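Local coordinates for conserved exported protein (Bacteroides fragilis, PDB 3CLW) that probably hydrolyses O-glycosidic bonds, as glycoside hydrolases of family 30 do, though its substrate is unknown, at residues A24-R29 with A108-F113; T358-S361 with P367-L370. All coordinates share one frame; numbering follows the deposited sequence.

In the fold
From the N terminus, the end of the long strand 6-25 lies between strand 68-71 and strand 353-356. Contact 1 picks up the chain where this strand ends. It closes a long loop that takes in helices 30-36 and 39-50 and strand 68-71, and joins the turn in 24-29 to the start of helix 108-119. Contact 2 comes much later and closes a short loop just after strand 353-356, the last strand of the barrel. The two loops follow in series, neither nested nor crossed. They still touch: Ser25 O lies 3.1 Å from Ala359 N, and Arg29 NE lies 2.9 Å from Val360 O. These links set the ends of the first and last barrel strands side by side.

Contact 1 (A24-R29 with A108-F113); sequences ASDAWR and AGQQWF
Asp26 turns CG into the crowded position between its backbone N and carbonyl carbon (chi1 82°), which swings the carboxylate toward Gln110. Gln110 sets CG beside its own N (chi1 -73°) and runs extended beyond it, which carries the amide out from the helix to the carboxylate. The two side chains meet at about a right angle. Gln110 NE2 donates to Asp26 OD2 at 2.6 Å. The oxygen lies in the amide plane of Gln110, but the donor comes from above the carboxylate plane, and the two flat groups are turned well apart. Gln110 CG also presses against Asp26 OD2 at 3.1 Å. A water gives one hydrogen to OD2 of Asp26, 2.9 Å from its oxygen, and the other to the backbone O of Gln110, at 2.7 Å. It thus links the carboxylate to the helix backbone by a second path. Both residues are buried, and Asn71 helps to fix both. Its backbone N donates to Asp26 OD1, and its backbone O accepts from Gln110 NE2. Gln107 NE2 holds the other end of the amide through Gln110 OE1. These bonds should keep the amide from flipping. The family is assigned to the TIM-barrel clan, and here the turn just after the first barrel strand is joined to helix 108-119 by one direct side-chain bond and a water. Strand 68-71, which carries Asn71, lies beside Asp26, with Trp68 and Val70 touching it. Helix 30-36 packs on Gln110 through Ala31, while Phe113 reaches Ile33 of that helix and Ile45 and Leu49 of helix 39-50.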
# COMPACT_ATOMS: atom_id res chain seq x y z
N ALA A 24 2.93 1.98 3.50
CA ALA A 24 3.33 0.60 3.77
C ALA A 24 2.70 0.20 5.09
O ALA A 24 2.05 1.01 5.74
CB ALA A 24 4.86 0.45 3.81
N SER A 25 2.94 -1.03 5.50
CA SER A 25 2.23 -1.62 6.62
C SER A 25 3.19 -1.96 7.78
O SER A 25 4.33 -2.37 7.56
CB SER A 25 1.51 -2.87 6.07
OG SER A 25 0.73 -3.48 7.05
N ASP A 26 2.70 -1.78 9.00
CA ASP A 26 3.44 -2.15 10.22
C ASP A 26 3.32 -3.63 10.65
O ASP A 26 3.77 -4.01 11.73
CB ASP A 26 2.98 -1.23 11.35
CG ASP A 26 1.69 -1.69 12.02
OD1 ASP A 26 1.00 -2.60 11.51
OD2 ASP A 26 1.39 -1.13 13.10
N ALA A 27 2.68 -4.45 9.82
CA ALA A 27 2.15 -5.74 10.31
C ALA A 27 3.27 -6.68 10.78
O ALA A 27 4.36 -6.74 10.15
CB ALA A 27 1.33 -6.39 9.25
N TRP A 28 3.00 -7.39 11.88
CA TRP A 28 3.81 -8.51 12.35
C TRP A 28 5.14 -8.11 12.98
O TRP A 28 5.34 -8.36 14.16
CB TRP A 28 4.03 -9.54 11.26
CG TRP A 28 2.78 -10.12 10.71
CD1 TRP A 28 1.51 -10.10 11.26
CD2 TRP A 28 2.65 -10.83 9.46
NE1 TRP A 28 0.62 -10.75 10.42
CE2 TRP A 28 1.30 -11.20 9.32
CE3 TRP A 28 3.57 -11.20 8.47
CZ2 TRP A 28 0.85 -11.91 8.21
CZ3 TRP A 28 3.10 -11.94 7.36
CH2 TRP A 28 1.76 -12.28 7.25
N ARG A 29 6.00 -7.45 12.21
CA ARG A 29 7.40 -7.22 12.60
C ARG A 29 7.70 -5.96 13.38
O ARG A 29 8.57 -5.96 14.25
CB ARG A 29 8.30 -7.43 11.36
CG ARG A 29 8.01 -8.82 10.80
CD ARG A 29 8.86 -9.23 9.66
NE ARG A 29 8.27 -8.93 8.37
CZ ARG A 29 7.56 -9.75 7.61
NH1 ARG A 29 7.22 -10.97 8.00
NH2 ARG A 29 7.16 -9.32 6.44
N ALA A 108 2.69 -1.86 21.84
CA ALA A 108 3.68 -0.82 22.17
C ALA A 108 4.67 -0.58 21.04
O ALA A 108 4.92 0.58 20.68
CB ALA A 108 4.44 -1.18 23.47
N GLY A 109 5.18 -1.65 20.43
CA GLY A 109 6.15 -1.52 19.36
C GLY A 109 5.55 -0.75 18.18
O GLY A 109 6.19 0.11 17.59
N GLN A 110 4.30 -1.06 17.86
CA GLN A 110 3.60 -0.36 16.78
C GLN A 110 3.31 1.11 17.13
O GLN A 110 3.38 1.98 16.26
CB GLN A 110 2.32 -1.10 16.42
CG GLN A 110 2.56 -2.36 15.67
CD GLN A 110 1.30 -3.22 15.65
OE1 GLN A 110 1.11 -4.04 16.55
NE2 GLN A 110 0.43 -3.01 14.65
N GLN A 111 3.02 1.38 18.41
CA GLN A 111 2.82 2.76 18.84
C GLN A 111 4.11 3.56 18.76
O GLN A 111 4.07 4.73 18.45
CB GLN A 111 2.23 2.85 20.24
CG GLN A 111 0.81 2.23 20.38
CD GLN A 111 0.26 2.43 21.76
OE1 GLN A 111 0.24 3.54 22.27
NE2 GLN A 111 -0.15 1.37 22.39
N TRP A 112 5.25 2.92 19.04
CA TRP A 112 6.55 3.57 18.83
C TRP A 112 6.68 4.05 17.37
O TRP A 112 7.10 5.17 17.14
CB TRP A 112 7.75 2.64 19.20
CG TRP A 112 9.02 3.39 19.08
CD1 TRP A 112 9.61 4.18 20.05
CD2 TRP A 112 9.82 3.54 17.90
NE1 TRP A 112 10.73 4.79 19.54
CE2 TRP A 112 10.89 4.42 18.23
CE3 TRP A 112 9.75 3.02 16.60
CZ2 TRP A 112 11.88 4.77 17.30
CZ3 TRP A 112 10.73 3.36 15.70
CH2 TRP A 112 11.77 4.25 16.05
N PHE A 113 6.37 3.18 16.41
CA PHE A 113 6.39 3.53 14.98
C PHE A 113 5.47 4.69 14.61
O PHE A 113 5.86 5.57 13.84
CB PHE A 113 6.12 2.32 14.09
CG PHE A 113 7.34 1.60 13.72
CD1 PHE A 113 7.82 0.57 14.52
CD2 PHE A 113 8.06 2.01 12.62
CE1 PHE A 113 9.01 -0.06 14.22
CE2 PHE A 113 9.24 1.38 12.30
CZ PHE A 113 9.72 0.35 13.11
O HOH W 1 3.07 1.10 13.72

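Contact 2 (T358-S361 with P367-L370)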
# COMPACT_ATOMS: atom_id res chain seq x y z
N THR A 358 4.05 -5.33 4.37
CA THR A 358 5.03 -5.00 5.42
C THR A 358 6.25 -4.20 4.87
O THR A 358 6.85 -4.60 3.88
CB THR A 358 5.54 -6.25 6.09
OG1 THR A 358 6.15 -7.08 5.10
CG2 THR A 358 4.38 -7.05 6.78
N ALA A 359 6.56 -3.06 5.49
CA ALA A 359 7.77 -2.29 5.17
C ALA A 359 9.08 -3.11 5.32
O ALA A 359 10.06 -2.89 4.60
CB ALA A 359 7.82 -1.06 6.05
N VAL A 360 9.09 -4.07 6.25
CA VAL A 360 10.27 -4.89 6.53
C VAL A 360 9.90 -6.36 6.39
O VAL A 360 8.70 -6.76 6.50
CB VAL A 360 10.89 -4.60 7.93
CG1 VAL A 360 11.26 -3.13 8.08
CG2 VAL A 360 9.91 -4.98 9.04
N SER A 361 10.92 -7.16 6.09
CA SER A 361 10.74 -8.56 5.76
C SER A 361 12.09 -9.23 5.92
O SER A 361 13.13 -8.57 5.86
CB SER A 361 10.30 -8.72 4.30
OG SER A 361 10.14 -10.10 3.94
N PRO A 367 10.52 -3.10 0.63
CA PRO A 367 11.58 -2.07 0.75
C PRO A 367 12.80 -2.43 1.64
O PRO A 367 13.93 -2.15 1.26
CB PRO A 367 10.84 -0.87 1.33
CG PRO A 367 9.45 -1.07 0.82
CD PRO A 367 9.19 -2.52 0.88
N ILE A 368 12.56 -2.97 2.83
CA ILE A 368 13.63 -3.22 3.79
C ILE A 368 13.70 -4.71 4.09
O ILE A 368 12.70 -5.33 4.48
CB ILE A 368 13.47 -2.42 5.13
CG1 ILE A 368 13.66 -0.92 4.90
CG2 ILE A 368 14.50 -2.89 6.18
CD1 ILE A 368 13.06 -0.02 6.05
N GLN A 369 14.89 -5.26 3.88
CA GLN A 369 15.20 -6.62 4.27
C GLN A 369 16.03 -6.61 5.57
O GLN A 369 16.96 -5.85 5.72
CB GLN A 369 15.93 -7.36 3.17
CG GLN A 369 16.40 -8.74 3.60
CD GLN A 369 16.86 -9.58 2.45
OE1 GLN A 369 17.45 -9.07 1.50
NE2 GLN A 369 16.60 -10.86 2.53
N LEU A 370 15.63 -7.47 6.49
CA LEU A 370 16.18 -7.55 7.82
C LEU A 370 17.09 -8.76 7.78
O LEU A 370 16.63 -9.83 7.39
CB LEU A 370 15.04 -7.82 8.80
CG LEU A 370 14.32 -6.74 9.61
CD1 LEU A 370 14.46 -5.28 9.11
CD2 LEU A 370 12.88 -7.16 9.73
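Val360 pairs with Ile368 and Ser361 with Gln369 in a short parallel ladder. The CA atoms of Val360 and Ile368 are 4.7 Å apart. Ile368 N donates to Ala359 O at 3.1 Å. Ser361 N then makes a weak bond to Ile368 O. Leu370 N donates to Ser361 O at 2.8 Å. Two CA-H...O contacts fill in between: Val360 CA lies 3.2 Å from Ile368 O, and Gln369 CA lies close to Ser361 O. Ile368 O and Ser361 O each receive an N-H and a CA-H from the facing strand, the N-H to Ile368 O being the weak one. The strands belong to a small three-stranded mixed sheet, with 368-371 in the middle and 386-389 antiparallel on its other edge. This sheet follows the last strand of the family's TIM barrel. Val360 and Ile368 lie side by side on one face and point the same way. Val360 CG1 stands beside its own backbone N (chi1 -57°) and meets Ile368 CB at 3.8 Å. Leu370 slants across Val360, its CD2 touching CB and CG2 of Val360, each at 3.7 Å. Ile33 of helix 30-36 touches both Val360 and Leu370, and Ile45 and Leu49 of helix 39-50 cover Ile368. Ser361 and Gln369 point to the opposite face. There Ser361 OG bonds to Asp365 OD1 and Gly363 N, and Gln369 NE2 to Leu362 O; these three partners lie in the connecting loop. Before the ladder, Thr358 OG1 donates to Val360 O at 2.9 Å; the same oxygen also accepts from Arg29 NE.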